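Local coordinates for protein acetyl xylan esterase (PDB 6XYC) that probably removes acetyl and feruloyl groups from complex natural xylans, as a bifunctional esterase of the alpha/beta hydrolase fold from gut microbiota, at residues D93-I98 and G131-V136; G135-T140 and T145-G150. All coordinates share one frame; numbering follows the deposited sequence.

Contact 1. Residues D93-I98 and G131-V136; sequences DVKAAI and GVTNGV
Lys95 reaches from helix 89-103 to Thr133 and so bridges that helix and the loop leaving helix 122-131, the helix that follows the probable nucleophile elbow of this alpha/beta hydrolase. The backbones stay well apart, with 9.7 Å between Lys95 CA and Asn134 CA at their nearest, and only about 100 Å² is buried between the segments. Along the helix, Asp93 meets Arg80 and His25 with its carboxylate, Val94 packs on Ile45 and Ile77 of the central sheet, and, past Lys95, Ala97 and Ile98 lie against Ile77 and Ile43 of the same sheet. Lys95 alone makes the crossing: its chain bends at chi2 (-82°) and then runs extended, which carries the ammonium to the turn. There NZ gives a hydrogen bond to Thr133 OG1 at 2.7 Å and one to each of two waters, three bonds for the three N-H groups of this buried ammonium. On the loop side, Thr133 to Val136 form a type II beta turn, closed by Val136 N to Thr133 O at 3.0 Å, with Gly135 at positive phi (77°). The hydroxyl of Thr133 is also bonded to Phe129 O, which ties the turn to the end of the preceding helix, and Asn134 directs ND2 to Val162 O. Both waters pass the link onward. Water 1 accepts from Lys95 NZ at 3.0 Å and is hydrogen-bonded to Asn134 OD1. Water 2 accepts from Lys95 NZ at 2.8 Å and is hydrogen-bonded to Val136 O at 2.7 Å.

Contact 2. Residues G135-T140 and T145-G150; sequences GVKTLT and TVDIEG
Lys137 and Asp147 form a salt bridge at the open end of an antiparallel beta hairpin, with Lys137 NZ 3.0 Å from Asp147 OD1 and a weaker bond to OD2. NZ arrives on the syn side of OD1, 23° out of the carboxylate plane. From the other face of that plane Gly150 N meets Asp147 OD1 at 2.9 Å, an Asx motif, so two donors grip the one oxygen. Asp147 CG stands anti to its own nitrogen (chi1 -179°), which swings the carboxylate within range of both. An alanine here would be likely to leave the Lys137 ammonium without its carboxylate mate and the amide of Gly150 without its acceptor. Lys137 O is gripped twice as well: Ile148 N at 2.9 Å and Glu149 N at 3.1 Å approach it from the same face. Further along, Leu139 and Val146 are a hydrogen-bonded pair, with Leu139 N to Val146 O at 3.1 Å and Val146 N to Leu139 O at 2.9 Å. Thr138-Asp147 and Thr140-Thr145 are non-hydrogen-bonded pairs, the latter joined through its hydroxyls, OG1 to OG1 at 2.8 Å. The Lys137 side chain crosses that of Glu149 at about a right angle, CD and CE lying against CB. Leu139 and Val146 share the face turned from these threonines and Asp147; just past it, Ile148 CG1 touches Leu139 CD1 at 3.9 Å. Glu149 OE1 is hydrogen-bonded to Ser160 OG and to water 2, which also binds Val136 O, while OE2 pairs with Arg99. The apolar face rests on three helices: Leu139 and Val146 on Leu208 of helix 203-208, Leu139 and Ile148 on Phe129 of helix 122-131, and Ile148 on Ile91 of helix 89-103.

From the N terminus, the first segment met is on helix 89-103. Contact 1 closes a loop of 32 residues on it, containing strands 110-111 and 114-120 and helix 122-131, which follows Ser121 of the ligand pocket. Contact 2 starts where that loop ends, sharing Gly135 and Val136 with contact 1, and closes a much shorter return of four residues. The two loops therefore follow one another, neither enclosing nor crossing the other. The centres of the two contacts lie about 9 Å apart, and the residues just after strand 144-147 lie against helix 89-103, Lys95 CG being 3.7 Å from Ile148 O. Helix 89-103, the loop after helix 122-131 and the hairpin are thus joined, with water 2 common to both contacts.

Contact 1. Residues D93-I98 and G131-V136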
ATOM      1  N   ASP A  93      -2.787  10.007  -4.396  1.00 26.19           N
ATOM      2  CA  ASP A  93      -3.748   9.916  -3.301  1.00 23.65           C
ATOM      3  C   ASP A  93      -3.088   9.365  -2.047  1.00 24.18           C
ATOM      4  O   ASP A  93      -3.231   9.925  -0.956  1.00 22.02           O
ATOM      5  CB  ASP A  93      -4.925   9.038  -3.722  1.00 22.98           C
ATOM      6  CG  ASP A  93      -5.804   9.705  -4.763  1.00 24.45           C
ATOM      7  OD1 ASP A  93      -5.655  10.923  -4.976  1.00 25.27           O
ATOM      8  OD2 ASP A  93      -6.645   9.006  -5.376  1.00 27.63           O
ATOM      9  N   VAL A  94      -2.352   8.262  -2.189  1.00 24.76           N
ATOM     10  CA  VAL A  94      -1.661   7.666  -1.050  1.00 23.20           C
ATOM     11  C   VAL A  94      -0.707   8.678  -0.426  1.00 24.02           C
ATOM     12  O   VAL A  94      -0.674   8.855   0.795  1.00 22.90           O
ATOM     13  CB  VAL A  94      -0.919   6.387  -1.479  1.00 22.46           C
ATOM     14  CG1 VAL A  94      -0.104   5.839  -0.309  1.00 23.82           C
ATOM     15  CG2 VAL A  94      -1.899   5.353  -2.000  1.00 25.44           C
ATOM     16  N   LYS A  95       0.082   9.365  -1.259  1.00 24.96           N
ATOM     17  CA  LYS A  95       1.043  10.329  -0.729  1.00 26.55           C
ATOM     18  C   LYS A  95       0.334  11.433   0.046  1.00 25.12           C
ATOM     19  O   LYS A  95       0.795  11.851   1.113  1.00 25.51           O
ATOM     20  CB  LYS A  95       1.874  10.911  -1.874  1.00 28.40           C
ATOM     21  CG  LYS A  95       2.698   9.873  -2.636  1.00 24.66           C
ATOM     22  CD  LYS A  95       4.010   9.544  -1.931  1.00 27.52           C
ATOM     23  CE  LYS A  95       4.789   8.488  -2.698  1.00 28.10           C
ATOM     24  NZ  LYS A  95       6.231   8.438  -2.308  1.00 28.56           N
ATOM     25  N   ALA A  96      -0.805  11.903  -0.466  1.00 24.84           N
ATOM     26  CA  ALA A  96      -1.557  12.941   0.228  1.00 26.24           C
ATOM     27  C   ALA A  96      -2.079  12.434   1.561  1.00 26.60           C
ATOM     28  O   ALA A  96      -2.080  13.165   2.557  1.00 25.28           O
ATOM     29  CB  ALA A  96      -2.717  13.425  -0.646  1.00 26.78           C
ATOM     30  N   ALA A  97      -2.527  11.182   1.604  1.00 24.87           N
ATOM     31  CA  ALA A  97      -2.981  10.620   2.870  1.00 25.03           C
ATOM     32  C   ALA A  97      -1.840  10.554   3.876  1.00 26.01           C
ATOM     33  O   ALA A  97      -2.029  10.864   5.056  1.00 23.68           O
ATOM     34  CB  ALA A  97      -3.568   9.223   2.651  1.00 24.92           C
ATOM     35  N   ILE A  98      -0.653  10.135   3.428  1.00 24.25           N
ATOM     36  CA  ILE A  98       0.508  10.067   4.311  1.00 23.65           C
ATOM     37  C   ILE A  98       0.827  11.449   4.871  1.00 27.31           C
ATOM     38  O   ILE A  98       1.077  11.613   6.072  1.00 28.07           O
ATOM     39  CB  ILE A  98       1.717   9.481   3.560  1.00 26.02           C
ATOM     40  CG1 ILE A  98       1.491   8.008   3.223  1.00 26.70           C
ATOM     41  CG2 ILE A  98       2.973   9.649   4.396  1.00 28.29           C
ATOM     42  CD1 ILE A  98       2.401   7.493   2.138  1.00 28.46           C
ATOM     43  N   GLY A 131       6.868   2.778  -0.756  1.00 22.78           N
ATOM     44  CA  GLY A 131       8.114   2.357  -0.144  1.00 26.39           C
ATOM     45  C   GLY A 131       9.318   2.407  -1.054  1.00 26.65           C
ATOM     46  O   GLY A 131      10.445   2.316  -0.552  1.00 31.68           O
ATOM     47  N   VAL A 132       9.122   2.527  -2.367  1.00 25.10           N
ATOM     48  CA  VAL A 132      10.237   2.705  -3.293  1.00 27.85           C
ATOM     49  C   VAL A 132      10.337   4.131  -3.802  1.00 28.83           C
ATOM     50  O   VAL A 132      11.180   4.407  -4.659  1.00 28.37           O
ATOM     51  CB  VAL A 132      10.163   1.729  -4.481  1.00 25.97           C
ATOM     52  CG1 VAL A 132      10.208   0.277  -3.985  1.00 27.74           C
ATOM     53  CG2 VAL A 132       8.930   1.988  -5.322  1.00 27.10           C
ATOM     54  N   THR A 133       9.506   5.056  -3.301  1.00 24.83           N
ATOM     55  CA  THR A 133       9.558   6.440  -3.760  1.00 27.67           C
ATOM     56  C   THR A 133       9.608   7.425  -2.597  1.00 26.74           C
ATOM     57  O   THR A 133       9.171   8.569  -2.729  1.00 28.11           O
ATOM     58  CB  THR A 133       8.378   6.755  -4.681  1.00 28.55           C
ATOM     59  OG1 THR A 133       7.146   6.501  -4.002  1.00 28.04           O
ATOM     60  CG2 THR A 133       8.435   5.913  -5.950  1.00 28.53           C
ATOM     61  N   ASN A 134      10.130   7.001  -1.447  1.00 29.27           N
ATOM     62  CA  ASN A 134      10.454   7.953  -0.391  1.00 27.29           C
ATOM     63  C   ASN A 134      11.348   9.052  -0.954  1.00 31.56           C
ATOM     64  O   ASN A 134      12.429   8.771  -1.481  1.00 31.46           O
ATOM     65  CB  ASN A 134      11.157   7.251   0.774  1.00 29.33           C
ATOM     66  CG  ASN A 134      10.192   6.550   1.721  1.00 28.18           C
ATOM     67  OD1 ASN A 134       8.973   6.659   1.594  1.00 27.55           O
ATOM     68  ND2 ASN A 134      10.746   5.833   2.697  1.00 29.64           N
ATOM     69  N   GLY A 135      10.897  10.302  -0.855  1.00 31.32           N
ATOM     70  CA  GLY A 135      11.694  11.426  -1.314  1.00 31.03           C
ATOM     71  C   GLY A 135      11.733  11.627  -2.811  1.00 32.82           C
ATOM     72  O   GLY A 135      12.529  12.443  -3.294  1.00 34.25           O
ATOM     73  N   VAL A 136      10.886  10.928  -3.560  1.00 31.28           N
ATOM     74  CA  VAL A 136      10.889  10.966  -5.019  1.00 31.62           C
ATOM     75  C   VAL A 136       9.680  11.765  -5.484  1.00 33.82           C
ATOM     76  O   VAL A 136       8.541  11.446  -5.120  1.00 33.44           O
ATOM     77  CB  VAL A 136      10.875   9.547  -5.616  1.00 30.38           C
ATOM     78  CG1 VAL A 136      10.596   9.603  -7.118  1.00 32.43           C
ATOM     79  CG2 VAL A 136      12.189   8.837  -5.323  1.00 30.39           C
TER
HETATM   80  O   HOH W   1       6.284   7.363   0.520  1.00 26.26           O
HETATM   81  O   HOH W   2       7.254  10.999  -2.821  1.00 30.69           O

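Contact 2. Residues G135-T140 and T145-G150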
ATOM      1  N   GLY A 135      10.897  10.302  -0.855  1.00 31.32           N
ATOM      2  CA  GLY A 135      11.694  11.426  -1.314  1.00 31.03           C
ATOM      3  C   GLY A 135      11.733  11.627  -2.811  1.00 32.82           C
ATOM      4  O   GLY A 135      12.529  12.443  -3.294  1.00 34.25           O
ATOM      5  N   VAL A 136      10.886  10.928  -3.560  1.00 31.28           N
ATOM      6  CA  VAL A 136      10.889  10.966  -5.019  1.00 31.62           C
ATOM      7  C   VAL A 136       9.680  11.765  -5.484  1.00 33.82           C
ATOM      8  O   VAL A 136       8.541  11.446  -5.120  1.00 33.44           O
ATOM      9  CB  VAL A 136      10.875   9.547  -5.616  1.00 30.38           C
ATOM     10  CG1 VAL A 136      10.596   9.603  -7.118  1.00 32.43           C
ATOM     11  CG2 VAL A 136      12.189   8.837  -5.323  1.00 30.39           C
ATOM     12  N   LYS A 137       9.924  12.799  -6.292  1.00 30.75           N
ATOM     13  CA  LYS A 137       8.847  13.644  -6.791  1.00 32.12           C
ATOM     14  C   LYS A 137       8.267  13.123  -8.099  1.00 31.71           C
ATOM     15  O   LYS A 137       7.045  13.071  -8.262  1.00 30.08           O
ATOM     16  CB  LYS A 137       9.345  15.085  -6.981  1.00 34.87           C
ATOM     17  CG  LYS A 137       8.382  16.160  -6.485  1.00 48.10           C
ATOM     18  CD  LYS A 137       7.118  16.223  -7.322  1.00 51.20           C
ATOM     19  CE  LYS A 137       6.077  17.131  -6.682  1.00 44.28           C
ATOM     20  NZ  LYS A 137       4.890  17.374  -7.560  1.00 45.96           N
ATOM     21  N   THR A 138       9.124  12.736  -9.037  1.00 29.67           N
ATOM     22  CA  THR A 138       8.680  12.290 -10.347  1.00 30.73           C
ATOM     23  C   THR A 138       9.508  11.090 -10.779  1.00 30.47           C
ATOM     24  O   THR A 138      10.612  10.856 -10.281  1.00 30.08           O
ATOM     25  CB  THR A 138       8.792  13.406 -11.399  1.00 33.12           C
ATOM     26  OG1 THR A 138      10.172  13.694 -11.653  1.00 33.65           O
ATOM     27  CG2 THR A 138       8.094  14.671 -10.918  1.00 31.30           C
ATOM     28  N   LEU A 139       8.953  10.330 -11.721  1.00 32.67           N
ATOM     29  CA  LEU A 139       9.639   9.214 -12.353  1.00 29.66           C
ATOM     30  C   LEU A 139       9.462   9.335 -13.856  1.00 31.40           C
ATOM     31  O   LEU A 139       8.411   9.773 -14.331  1.00 32.25           O
ATOM     32  CB  LEU A 139       9.095   7.880 -11.848  1.00 29.28           C
ATOM     33  CG  LEU A 139       9.486   7.525 -10.416  1.00 27.50           C
ATOM     34  CD1 LEU A 139       8.735   6.290  -9.958  1.00 28.93           C
ATOM     35  CD2 LEU A 139      10.996   7.324 -10.279  1.00 31.27           C
ATOM     36  N   THR A 140      10.498   8.965 -14.602  1.00 29.66           N
ATOM     37  CA  THR A 140      10.484   9.092 -16.050  1.00 31.86           C
ATOM     38  C   THR A 140      10.910   7.783 -16.692  1.00 27.60           C
ATOM     39  O   THR A 140      11.843   7.127 -16.221  1.00 29.50           O
ATOM     40  CB  THR A 140      11.414  10.222 -16.517  1.00 31.03           C
ATOM     41  OG1 THR A 140      10.967  11.476 -15.982  1.00 35.96           O
ATOM     42  CG2 THR A 140      11.440  10.290 -18.038  1.00 31.28           C
ATOM     43  N   THR A 145       6.732  11.039 -18.266  1.00 32.95           N
ATOM     44  CA  THR A 145       7.060  11.423 -16.900  1.00 30.53           C
ATOM     45  C   THR A 145       5.775  11.491 -16.091  1.00 31.75           C
ATOM     46  O   THR A 145       4.820  12.160 -16.497  1.00 34.25           O
ATOM     47  CB  THR A 145       7.779  12.776 -16.841  1.00 33.92           C
ATOM     48  OG1 THR A 145       9.017  12.704 -17.561  1.00 34.66           O
ATOM     49  CG2 THR A 145       8.055  13.164 -15.386  1.00 32.37           C
ATOM     50  N   VAL A 146       5.754  10.809 -14.947  1.00 32.05           N
ATOM     51  CA  VAL A 146       4.605  10.823 -14.049  1.00 29.06           C
ATOM     52  C   VAL A 146       4.992  11.492 -12.738  1.00 29.78           C
ATOM     53  O   VAL A 146       6.092  11.282 -12.214  1.00 24.96           O
ATOM     54  CB  VAL A 146       4.046   9.406 -13.788  1.00 26.24           C
ATOM     55  CG1 VAL A 146       3.470   8.817 -15.066  1.00 27.83           C
ATOM     56  CG2 VAL A 146       5.119   8.509 -13.197  1.00 27.36           C
ATOM     57  N   ASP A 147       4.070  12.291 -12.210  1.00 26.58           N
ATOM     58  CA  ASP A 147       4.256  13.002 -10.951  1.00 28.51           C
ATOM     59  C   ASP A 147       3.780  12.098  -9.818  1.00 29.34           C
ATOM     60  O   ASP A 147       2.577  11.882  -9.649  1.00 28.76           O
ATOM     61  CB  ASP A 147       3.481  14.320 -10.984  1.00 32.99           C
ATOM     62  CG  ASP A 147       3.634  15.128  -9.717  1.00 30.88           C
ATOM     63  OD1 ASP A 147       4.358  14.690  -8.800  1.00 34.23           O
ATOM     64  OD2 ASP A 147       3.025  16.216  -9.642  1.00 35.56           O
ATOM     65  N   ILE A 148       4.727  11.571  -9.043  1.00 30.41           N
ATOM     66  CA  ILE A 148       4.408  10.616  -7.988  1.00 29.32           C
ATOM     67  C   ILE A 148       3.947  11.338  -6.727  1.00 30.33           C
ATOM     68  O   ILE A 148       2.896  11.018  -6.162  1.00 28.42           O
ATOM     69  CB  ILE A 148       5.629   9.717  -7.709  1.00 29.90           C
ATOM     70  CG1 ILE A 148       5.948   8.852  -8.932  1.00 31.11           C
ATOM     71  CG2 ILE A 148       5.396   8.860  -6.473  1.00 29.82           C
ATOM     72  CD1 ILE A 148       4.803   8.011  -9.425  1.00 30.29           C
ATOM     73  N   GLU A 149       4.726  12.321  -6.269  1.00 29.73           N
ATOM     74  CA  GLU A 149       4.381  13.046  -5.050  1.00 30.44           C
ATOM     75  C   GLU A 149       3.039  13.754  -5.188  1.00 29.83           C
ATOM     76  O   GLU A 149       2.204  13.702  -4.278  1.00 26.59           O
ATOM     77  CB  GLU A 149       5.485  14.048  -4.716  1.00 32.70           C
ATOM     78  CG  GLU A 149       5.174  14.969  -3.554  1.00 32.59           C
ATOM     79  CD  GLU A 149       5.240  14.261  -2.212  1.00 29.78           C
ATOM     80  OE1 GLU A 149       5.647  13.080  -2.180  1.00 31.87           O
ATOM     81  OE2 GLU A 149       4.896  14.898  -1.190  1.00 32.10           O
ATOM     82  N   GLY A 150       2.817  14.434  -6.308  1.00 29.49           N
ATOM     83  CA  GLY A 150       1.577  15.155  -6.520  1.00 30.82           C
ATOM     84  C   GLY A 150       1.487  16.420  -5.682  1.00 31.77           C
ATOM     85  O   GLY A 150       2.375  16.772  -4.900  1.00 28.07           O
TER
HETATM   86  O   HOH W   2       7.254  10.999  -2.821  1.00 30.69           O